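Local coordinates for ESAT-6/WXG100 secretion system protein (Streptococcus gallolyticus, PDB 7JQE) that forms the extracellular region of EsaA, a membrane subunit of the bacterial type VIIb secretion system, and probably takes part in toxin export, at residues E195-V203 with Q412-I423; K323-I331 with V347-L357. All blocks are in the same frame, centred on the assembly; numbering follows the deposited sequence.

In the fold
Both contacts are antiparallel, but they lie in different domains, their centres about 77 Å and their nearest atoms about 53 Å apart. Contact 1 is a buried helix-helix packing close to the centre of the elongated chain, where the long helix 396-427 also meets the second subunit. Contact 2 lies far out from that centre, at an edge of a beta sandwich, and is only partly buried. It is nested in the loop that contact 1 closes. The chemistry follows: apolar side chains join the helices of contact 1 and a polar cluster ties the following turn to helix 396-427, whereas backbone hydrogen bonds carry contact 2, with a mainly apolar inner face and a largely hydroxyl outer one.

Contact 1 (E195-V203 with Q412-I423); sequences EIASLMGSV and QLSKIDTASAMI. With EDO (1,2-ethanediol), chain F; EDO (1,2-ethanediol), chain X.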
loop_
_atom_site.group_PDB
_atom_site.type_symbol
_atom_site.label_atom_id
_atom_site.label_comp_id
_atom_site.label_asym_id
_atom_site.label_seq_id
_atom_site.Cartn_x
_atom_site.Cartn_y
_atom_site.Cartn_z
ATOM N N GLU A 195 -11.324 -4.239 -0.125
ATOM C CA GLU A 195 -10.132 -5.068 0.040
ATOM C C GLU A 195 -9.493 -4.845 1.406
ATOM O O GLU A 195 -9.116 -5.802 2.092
ATOM C CB GLU A 195 -9.131 -4.774 -1.076
ATOM C CG GLU A 195 -7.759 -5.406 -0.855
ATOM C CD GLU A 195 -7.833 -6.907 -0.662
ATOM O OE1 GLU A 195 -8.895 -7.489 -0.964
ATOM O OE2 GLU A 195 -6.832 -7.503 -0.203
ATOM N N ILE A 196 -9.363 -3.584 1.814
ATOM C CA ILE A 196 -8.786 -3.264 3.118
ATOM C C ILE A 196 -9.570 -3.950 4.232
ATOM O O ILE A 196 -8.991 -4.584 5.125
ATOM C CB ILE A 196 -8.741 -1.738 3.313
ATOM C CG1 ILE A 196 -7.869 -1.092 2.236
ATOM C CG2 ILE A 196 -8.233 -1.381 4.692
ATOM C CD1 ILE A 196 -7.879 0.415 2.276
ATOM N N ALA A 197 -10.901 -3.831 4.204
ATOM C CA ALA A 197 -11.710 -4.447 5.251
ATOM C C ALA A 197 -11.546 -5.960 5.267
ATOM O O ALA A 197 -11.592 -6.577 6.337
ATOM C CB ALA A 197 -13.185 -4.079 5.075
ATOM N N SER A 198 -11.366 -6.575 4.097
ATOM C CA SER A 198 -11.123 -8.010 4.046
ATOM C C SER A 198 -9.848 -8.365 4.798
ATOM O O SER A 198 -9.842 -9.259 5.652
ATOM C CB SER A 198 -11.043 -8.472 2.593
ATOM O OG SER A 198 -10.653 -9.830 2.512
ATOM N N LEU A 199 -8.756 -7.660 4.497
ATOM C CA LEU A 199 -7.502 -7.875 5.211
ATOM C C LEU A 199 -7.677 -7.670 6.711
ATOM O O LEU A 199 -7.198 -8.472 7.521
ATOM C CB LEU A 199 -6.429 -6.933 4.667
ATOM C CG LEU A 199 -5.724 -7.344 3.377
ATOM C CD1 LEU A 199 -4.896 -6.187 2.846
ATOM C CD2 LEU A 199 -4.842 -8.560 3.630
HETATM N N MSE A 200 -8.353 -6.597 7.101
HETATM C CA MSE A 200 -8.463 -6.238 8.510
HETATM C C MSE A 200 -9.390 -7.172 9.278
HETATM O O MSE A 200 -9.387 -7.173 10.509
HETATM C CB MSE A 200 -8.942 -4.791 8.655
HETATM C CG MSE A 200 -7.952 -3.768 8.102
HETATM SE SE MSE A 200 -8.420 -1.901 8.437
HETATM C CE MSE A 200 -8.678 -1.954 10.369
ATOM N N GLY A 201 -10.176 -7.971 8.553
ATOM C CA GLY A 201 -11.114 -8.867 9.211
ATOM C C GLY A 201 -10.445 -9.906 10.091
ATOM O O GLY A 201 -11.068 -10.438 11.014
ATOM N N SER A 202 -9.176 -10.217 9.823
ATOM C CA SER A 202 -8.430 -11.197 10.603
ATOM C C SER A 202 -7.235 -10.563 11.308
ATOM O O SER A 202 -6.253 -11.241 11.616
ATOM C CB SER A 202 -7.976 -12.355 9.717
ATOM O OG SER A 202 -7.027 -11.918 8.766
ATOM N N VAL A 203 -7.312 -9.264 11.580
ATOM C CA VAL A 203 -6.240 -8.533 12.242
ATOM C C VAL A 203 -6.779 -7.903 13.518
ATOM O O VAL A 203 -7.943 -7.497 13.591
ATOM C CB VAL A 203 -5.636 -7.462 11.309
ATOM C CG1 VAL A 203 -4.697 -6.555 12.079
ATOM C CG2 VAL A 203 -4.921 -8.125 10.148
ATOM N N GLN A 412 0.454 -12.400 10.520
ATOM C CA GLN A 412 -0.206 -11.236 11.104
ATOM C C GLN A 412 0.565 -9.955 10.811
ATOM O O GLN A 412 -0.037 -8.927 10.480
ATOM C CB GLN A 412 -0.382 -11.427 12.607
ATOM C CG GLN A 412 -1.377 -12.523 12.958
ATOM C CD GLN A 412 -2.755 -12.267 12.365
ATOM O OE1 GLN A 412 -3.211 -13.002 11.490
ATOM N NE2 GLN A 412 -3.424 -11.222 12.843
ATOM N N LEU A 413 1.892 -9.991 10.937
ATOM C CA LEU A 413 2.672 -8.810 10.598
ATOM C C LEU A 413 2.520 -8.457 9.125
ATOM O O LEU A 413 2.533 -7.277 8.766
ATOM C CB LEU A 413 4.142 -9.024 10.952
ATOM C CG LEU A 413 4.432 -9.147 12.456
ATOM C CD1 LEU A 413 5.930 -9.247 12.735
ATOM C CD2 LEU A 413 3.802 -7.987 13.232
ATOM N N SER A 414 2.371 -9.464 8.264
ATOM C CA SER A 414 2.206 -9.205 6.841
ATOM C C SER A 414 0.884 -8.498 6.562
ATOM O O SER A 414 0.837 -7.541 5.781
ATOM C CB SER A 414 2.297 -10.519 6.065
ATOM O OG SER A 414 2.110 -10.305 4.676
ATOM N N LYS A 415 -0.201 -8.954 7.193
ATOM C CA LYS A 415 -1.486 -8.285 7.028
ATOM C C LYS A 415 -1.429 -6.847 7.533
ATOM O O LYS A 415 -1.948 -5.931 6.884
ATOM C CB LYS A 415 -2.580 -9.075 7.747
ATOM C CG LYS A 415 -3.045 -10.284 6.940
ATOM C CD LYS A 415 -4.089 -11.121 7.666
ATOM C CE LYS A 415 -3.425 -12.214 8.495
ATOM N NZ LYS A 415 -4.410 -13.191 9.032
ATOM N N ILE A 416 -0.797 -6.628 8.688
ATOM C CA ILE A 416 -0.670 -5.274 9.220
ATOM C C ILE A 416 0.087 -4.389 8.241
ATOM O O ILE A 416 -0.292 -3.235 8.002
ATOM C CB ILE A 416 0.014 -5.303 10.599
ATOM C CG1 ILE A 416 -0.905 -5.940 11.644
ATOM C CG2 ILE A 416 0.447 -3.910 11.022
ATOM C CD1 ILE A 416 -0.158 -6.523 12.828
ATOM N N ASP A 417 1.169 -4.912 7.657
ATOM C CA ASP A 417 1.969 -4.099 6.746
ATOM C C ASP A 417 1.200 -3.783 5.469
ATOM O O ASP A 417 1.203 -2.637 5.005
ATOM C CB ASP A 417 3.285 -4.809 6.420
ATOM C CG ASP A 417 4.314 -4.685 7.534
ATOM O OD1 ASP A 417 4.445 -3.585 8.114
ATOM O OD2 ASP A 417 4.995 -5.691 7.827
ATOM N N THR A 418 0.534 -4.783 4.894
ATOM C CA THR A 418 -0.200 -4.576 3.654
ATOM C C THR A 418 -1.309 -3.546 3.836
ATOM O O THR A 418 -1.361 -2.539 3.125
ATOM C CB THR A 418 -0.769 -5.904 3.157
ATOM O OG1 THR A 418 0.313 -6.781 2.825
ATOM C CG2 THR A 418 -1.642 -5.681 1.918
ATOM N N ALA A 419 -2.202 -3.778 4.799
ATOM C CA ALA A 419 -3.338 -2.881 4.979
ATOM C C ALA A 419 -2.889 -1.474 5.356
ATOM O O ALA A 419 -3.443 -0.485 4.863
ATOM C CB ALA A 419 -4.284 -3.439 6.037
ATOM N N SER A 420 -1.890 -1.358 6.232
ATOM C CA SER A 420 -1.413 -0.034 6.615
ATOM C C SER A 420 -0.841 0.712 5.418
ATOM O O SER A 420 -1.029 1.927 5.289
ATOM C CB SER A 420 -0.362 -0.144 7.715
ATOM O OG SER A 420 -0.005 1.137 8.196
ATOM N N ALA A 421 -0.130 0.005 4.535
ATOM C CA ALA A 421 0.446 0.658 3.364
ATOM C C ALA A 421 -0.640 1.099 2.392
ATOM O O ALA A 421 -0.538 2.172 1.787
ATOM C CB ALA A 421 1.438 -0.274 2.674
HETATM N N MSE A 422 -1.682 0.289 2.227
HETATM C CA MSE A 422 -2.814 0.664 1.393
HETATM C C MSE A 422 -3.446 1.938 1.930
HETATM O O MSE A 422 -3.625 2.911 1.199
HETATM C CB MSE A 422 -3.846 -0.457 1.341
HETATM C CG MSE A 422 -3.394 -1.683 0.572
HETATM SE SE MSE A 422 -4.703 -3.132 0.680
HETATM C CE MSE A 422 -3.942 -4.318 -0.670
ATOM N N ILE A 423 -3.770 1.931 3.224
ATOM C CA ILE A 423 -4.356 3.114 3.846
ATOM C C ILE A 423 -3.441 4.318 3.662
ATOM O O ILE A 423 -3.886 5.407 3.282
ATOM C CB ILE A 423 -4.650 2.850 5.331
ATOM C CG1 ILE A 423 -5.632 1.685 5.471
ATOM C CG2 ILE A 423 -5.200 4.099 5.989
ATOM C CD1 ILE A 423 -5.857 1.229 6.915
HETATM C C1 EDO F . -0.920 -11.996 2.309
HETATM O O1 EDO F . -0.627 -11.730 0.931
HETATM C C2 EDO F . -1.451 -10.734 2.982
HETATM O O2 EDO F . -0.455 -9.705 2.924
HETATM C C1 EDO X . -7.746 -11.387 -1.270
HETATM O O1 EDO X . -7.071 -10.536 -0.332
HETATM C C2 EDO X . -9.149 -10.848 -1.545
HETATM O O2 EDO X . -9.795 -11.649 -2.542
#
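An antiparallel helix-helix packing with a knob-into-hole core joins helix 191-200 to helix 396-427, the knob being Leu199 and the hole Lys415, Thr418, Ala419 and Met422. The short axis segments approach to 9.5 Å and their directions differ by 157°. Leu199 does its work with both methyls: CD1 presses on Thr418 CG2 at 3.4 Å and, running across the selenomethionine chain of Met422 at about a right angle, comes 3.7 Å from its SE, while CD2 lies over Lys415 CG. Beside this knob, Ile196 meets Met422 and Ile423, and Met200, also a selenomethionine, covers Ala419 CB. The flank beside the hole, at Ser414 and Thr418, is packed by Lys234 of the second subunit, and an ethanediol, probably from the crystallisation liquor, is hydrogen-bonded to Ser414 OG and Thr418 OG1.

A type I turn from Met200 to Val203 carries the backbone on along helix 396-427 to Gln412. Val203 CG2 rests 3.5 Å from Lys415 CB, and its CG1 reaches Ile416. The Lys415 chain bends at chi3 (-91°), carrying NZ to Ser202 OG at 2.9 Å. Gln412, folded at chi2, uses both ends of its amide: OE1 accepts from Lys415 NZ at 2.7 Å, and NE2 donates to Ser202 O at 3.1 Å, a fairly straight bond (161°) lying in the planes of both the amide and the carbonyl.

Contact 2 (K323-I331 with V347-L357); sequences KEDPTTVTI and VSKTISKAQSL
Strands 327-331 and 348-351 run antiparallel, their axes 4.2 Å apart at closest approach, in a register that pairs Thr327 with Ile351 and Val329 with Lys349 as hydrogen-bonded pairs, and Thr328 with Thr350 and Thr330 with Ser348 as non-hydrogen-bonded ones. Thr327 N donates to Ile351 O at 2.8 Å, and Ile351 N returns a nearly straight bond (170°) to Thr327 O at 2.7 Å. Farther along, Ile331 N reaches Val347 O at 2.8 Å. The separations modelled for the Val329 and Lys349 pair are implausibly short, so the pairing there is clearer than its lengths.

Strand 348-351 forms an edge of a four-stranded antiparallel sheet, with 327-335 next to it; after Ser352 the chain crosses to strand 355-363 in the facing three-stranded sheet, the arrangement of a beta sandwich. Between the sheets, the two methyls of Val329 diverge: CG1 meets Leu357 CD1 from the facing sheet at 4.2 Å, and CG2 turns to Ile351 CD1 at 4.4 Å. Val275 of strand 268-275 covers Ile351, and Lys349 leads away to salt bridges with Asp343 and Asp344.

On the outer face, hydroxyls and methyls interleave. Thr328 CG2 lies against Thr350 OG1. Thr330 places OG1 between its backbone N and carbonyl carbon (chi1 68°), which sets CG2 anti to the latter, 3.2 Å from Ser348 OG, while OG1 bonds to Asn378. Where the strand pairing ends, Pro326 CA sits 3.6 Å from Ser352 OG, which in turn makes a weak hydrogen bond to Ile351 O.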
loop_
_atom_site.group_PDB
_atom_site.type_symbol
_atom_site.label_atom_id
_atom_site.label_comp_id
_atom_site.label_asym_id
_atom_site.label_seq_id
_atom_site.Cartn_x
_atom_site.Cartn_y
_atom_site.Cartn_z
ATOM N N LYS A 323 39.679 -63.353 59.700
ATOM C CA LYS A 323 40.510 -62.150 59.631
ATOM C C LYS A 323 40.023 -61.219 58.517
ATOM O O LYS A 323 40.718 -60.938 57.542
ATOM C CB LYS A 323 41.974 -62.528 59.442
ATOM C CG LYS A 323 42.200 -63.851 58.729
ATOM C CD LYS A 323 42.210 -65.009 59.717
ATOM C CE LYS A 323 42.588 -66.324 59.045
ATOM N NZ LYS A 323 42.828 -67.409 60.048
ATOM N N GLU A 324 38.786 -60.742 58.682
ATOM C CA GLU A 324 38.202 -59.738 57.790
ATOM C C GLU A 324 38.451 -58.365 58.407
ATOM O O GLU A 324 37.607 -57.787 59.098
ATOM C CB GLU A 324 36.719 -60.006 57.575
ATOM C CG GLU A 324 35.949 -60.194 58.867
ATOM C CD GLU A 324 34.495 -60.541 58.636
ATOM O OE1 GLU A 324 33.868 -59.927 57.744
ATOM O OE2 GLU A 324 33.984 -61.436 59.346
ATOM N N ASP A 325 39.641 -57.837 58.138
ATOM C CA ASP A 325 40.122 -56.651 58.824
ATOM C C ASP A 325 39.294 -55.421 58.457
ATOM O O ASP A 325 38.594 -55.405 57.441
ATOM C CB ASP A 325 41.591 -56.411 58.484
ATOM C CG ASP A 325 42.183 -57.528 57.643
ATOM O OD1 ASP A 325 41.823 -57.630 56.449
ATOM O OD2 ASP A 325 43.002 -58.304 58.177
ATOM N N PRO A 326 39.354 -54.378 59.282
ATOM C CA PRO A 326 38.644 -53.136 58.954
ATOM C C PRO A 326 39.131 -52.552 57.634
ATOM O O PRO A 326 40.319 -52.601 57.309
ATOM C CB PRO A 326 38.975 -52.216 60.134
ATOM C CG PRO A 326 39.312 -53.153 61.261
ATOM C CD PRO A 326 39.974 -54.333 60.618
ATOM N N THR A 327 38.193 -51.990 56.872
ATOM C CA THR A 327 38.478 -51.421 55.560
ATOM C C THR A 327 37.827 -50.050 55.463
ATOM O O THR A 327 36.621 -49.914 55.693
ATOM C CB THR A 327 37.973 -52.332 54.436
ATOM O OG1 THR A 327 38.324 -53.693 54.729
ATOM C CG2 THR A 327 38.600 -51.933 53.114
ATOM N N THR A 328 38.623 -49.042 55.121
ATOM C CA THR A 328 38.185 -47.652 55.130
ATOM C C THR A 328 37.768 -47.228 53.725
ATOM O O THR A 328 38.550 -47.346 52.774
ATOM C CB THR A 328 39.293 -46.742 55.662
ATOM O OG1 THR A 328 40.432 -46.818 54.796
ATOM C CG2 THR A 328 39.702 -47.170 57.070
ATOM N N VAL A 329 36.539 -46.735 53.602
ATOM C CA VAL A 329 35.984 -46.260 52.340
ATOM C C VAL A 329 35.863 -44.745 52.409
ATOM O O VAL A 329 35.392 -44.199 53.413
ATOM C CB VAL A 329 34.618 -46.912 52.055
ATOM C CG1 VAL A 329 34.053 -46.418 50.730
ATOM C CG2 VAL A 329 34.747 -48.431 52.066
ATOM N N THR A 330 36.283 -44.065 51.339
ATOM C CA THR A 330 36.374 -42.610 51.349
ATOM C C THR A 330 35.922 -42.032 50.016
ATOM O O THR A 330 35.765 -42.740 49.017
ATOM C CB THR A 330 37.801 -42.134 51.644
ATOM O OG1 THR A 330 38.653 -42.471 50.541
ATOM C CG2 THR A 330 38.331 -42.782 52.914
ATOM N N ILE A 331 35.729 -40.715 50.019
ATOM C CA ILE A 331 35.382 -39.932 48.838
ATOM C C ILE A 331 36.446 -38.855 48.682
ATOM O O ILE A 331 36.597 -38.000 49.562
ATOM C CB ILE A 331 33.985 -39.301 48.966
ATOM C CG1 ILE A 331 32.908 -40.383 49.054
ATOM C CG2 ILE A 331 33.722 -38.344 47.815
ATOM C CD1 ILE A 331 31.664 -39.939 49.789
ATOM N N VAL A 347 33.035 -37.982 54.719
ATOM C CA VAL A 347 33.711 -38.379 53.493
ATOM C C VAL A 347 34.561 -39.624 53.677
ATOM O O VAL A 347 35.138 -40.115 52.702
ATOM C CB VAL A 347 34.568 -37.228 52.928
ATOM C CG1 VAL A 347 33.681 -36.062 52.522
ATOM C CG2 VAL A 347 35.600 -36.785 53.950
ATOM N N SER A 348 34.649 -40.154 54.896
ATOM C CA SER A 348 35.476 -41.318 55.188
ATOM C C SER A 348 34.712 -42.268 56.098
ATOM O O SER A 348 34.130 -41.842 57.102
ATOM C CB SER A 348 36.799 -40.904 55.842
ATOM O OG SER A 348 37.665 -42.012 55.982
ATOM N N LYS A 349 34.720 -43.551 55.744
ATOM C CA LYS A 349 34.080 -44.582 56.544
ATOM C C LYS A 349 34.997 -45.792 56.645
ATOM O O LYS A 349 35.805 -46.057 55.752
ATOM C CB LYS A 349 32.729 -45.003 55.952
ATOM C CG LYS A 349 31.526 -44.407 56.654
ATOM C CD LYS A 349 30.233 -44.841 55.977
ATOM C CE LYS A 349 29.016 -44.356 56.747
ATOM N NZ LYS A 349 29.063 -42.891 56.980
ATOM N N THR A 350 34.864 -46.522 57.751
ATOM C CA THR A 350 35.565 -47.782 57.965
ATOM C C THR A 350 34.536 -48.859 58.277
ATOM O O THR A 350 33.698 -48.682 59.167
ATOM C CB THR A 350 36.588 -47.676 59.101
ATOM O OG1 THR A 350 37.378 -48.870 59.141
ATOM C CG2 THR A 350 35.892 -47.502 60.444
ATOM N N ILE A 351 34.593 -49.966 57.540
ATOM C CA ILE A 351 33.641 -51.055 57.695
ATOM C C ILE A 351 34.396 -52.329 58.071
ATOM O O ILE A 351 35.620 -52.412 57.964
ATOM C CB ILE A 351 32.802 -51.278 56.426
ATOM C CG1 ILE A 351 33.702 -51.724 55.274
ATOM C CG2 ILE A 351 32.056 -50.008 56.052
ATOM C CD1 ILE A 351 32.957 -51.998 53.989
ATOM N N SER A 352 33.633 -53.334 58.522
ATOM C CA SER A 352 34.184 -54.664 58.759
ATOM C C SER A 352 33.236 -55.766 58.296
ATOM O O SER A 352 33.379 -56.916 58.729
ATOM C CB SER A 352 34.525 -54.874 60.242
ATOM O OG SER A 352 35.609 -54.053 60.641
ATOM N N LYS A 353 32.275 -55.447 57.431
ATOM C CA LYS A 353 31.321 -56.436 56.949
ATOM C C LYS A 353 30.647 -55.911 55.689
ATOM O O LYS A 353 30.568 -54.698 55.474
ATOM C CB LYS A 353 30.275 -56.764 58.023
ATOM C CG LYS A 353 29.247 -57.784 57.583
ATOM C CD LYS A 353 29.921 -59.017 57.006
ATOM C CE LYS A 353 28.900 -59.970 56.409
ATOM N NZ LYS A 353 29.551 -61.125 55.738
ATOM N N ALA A 354 30.170 -56.838 54.857
ATOM C CA ALA A 354 29.434 -56.463 53.657
ATOM C C ALA A 354 28.280 -55.539 54.020
ATOM O O ALA A 354 27.594 -55.741 55.024
ATOM C CB ALA A 354 28.912 -57.709 52.937
ATOM N N GLN A 355 28.061 -54.524 53.191
ATOM C CA GLN A 355 27.209 -53.419 53.607
ATOM C C GLN A 355 26.861 -52.572 52.392
ATOM O O GLN A 355 27.499 -52.674 51.342
ATOM C CB GLN A 355 27.913 -52.578 54.678
ATOM C CG GLN A 355 27.107 -51.461 55.292
ATOM C CD GLN A 355 27.802 -50.882 56.511
ATOM O OE1 GLN A 355 28.752 -51.470 57.033
ATOM N NE2 GLN A 355 27.335 -49.728 56.970
ATOM N N SER A 356 25.832 -51.744 52.549
ATOM C CA SER A 356 25.430 -50.778 51.537
ATOM C C SER A 356 25.634 -49.372 52.080
ATOM O O SER A 356 25.321 -49.095 53.242
ATOM C CB SER A 356 23.967 -50.975 51.124
ATOM O OG SER A 356 23.746 -52.285 50.632
ATOM N N LEU A 357 26.165 -48.489 51.240
ATOM C CA LEU A 357 26.406 -47.103 51.610
ATOM C C LEU A 357 25.671 -46.181 50.648
ATOM O O LEU A 357 25.616 -46.441 49.442
ATOM C CB LEU A 357 27.901 -46.772 51.608
ATOM C CG LEU A 357 28.795 -47.565 52.560
ATOM C CD1 LEU A 357 30.247 -47.133 52.412
ATOM C CD2 LEU A 357 28.330 -47.415 54.004
#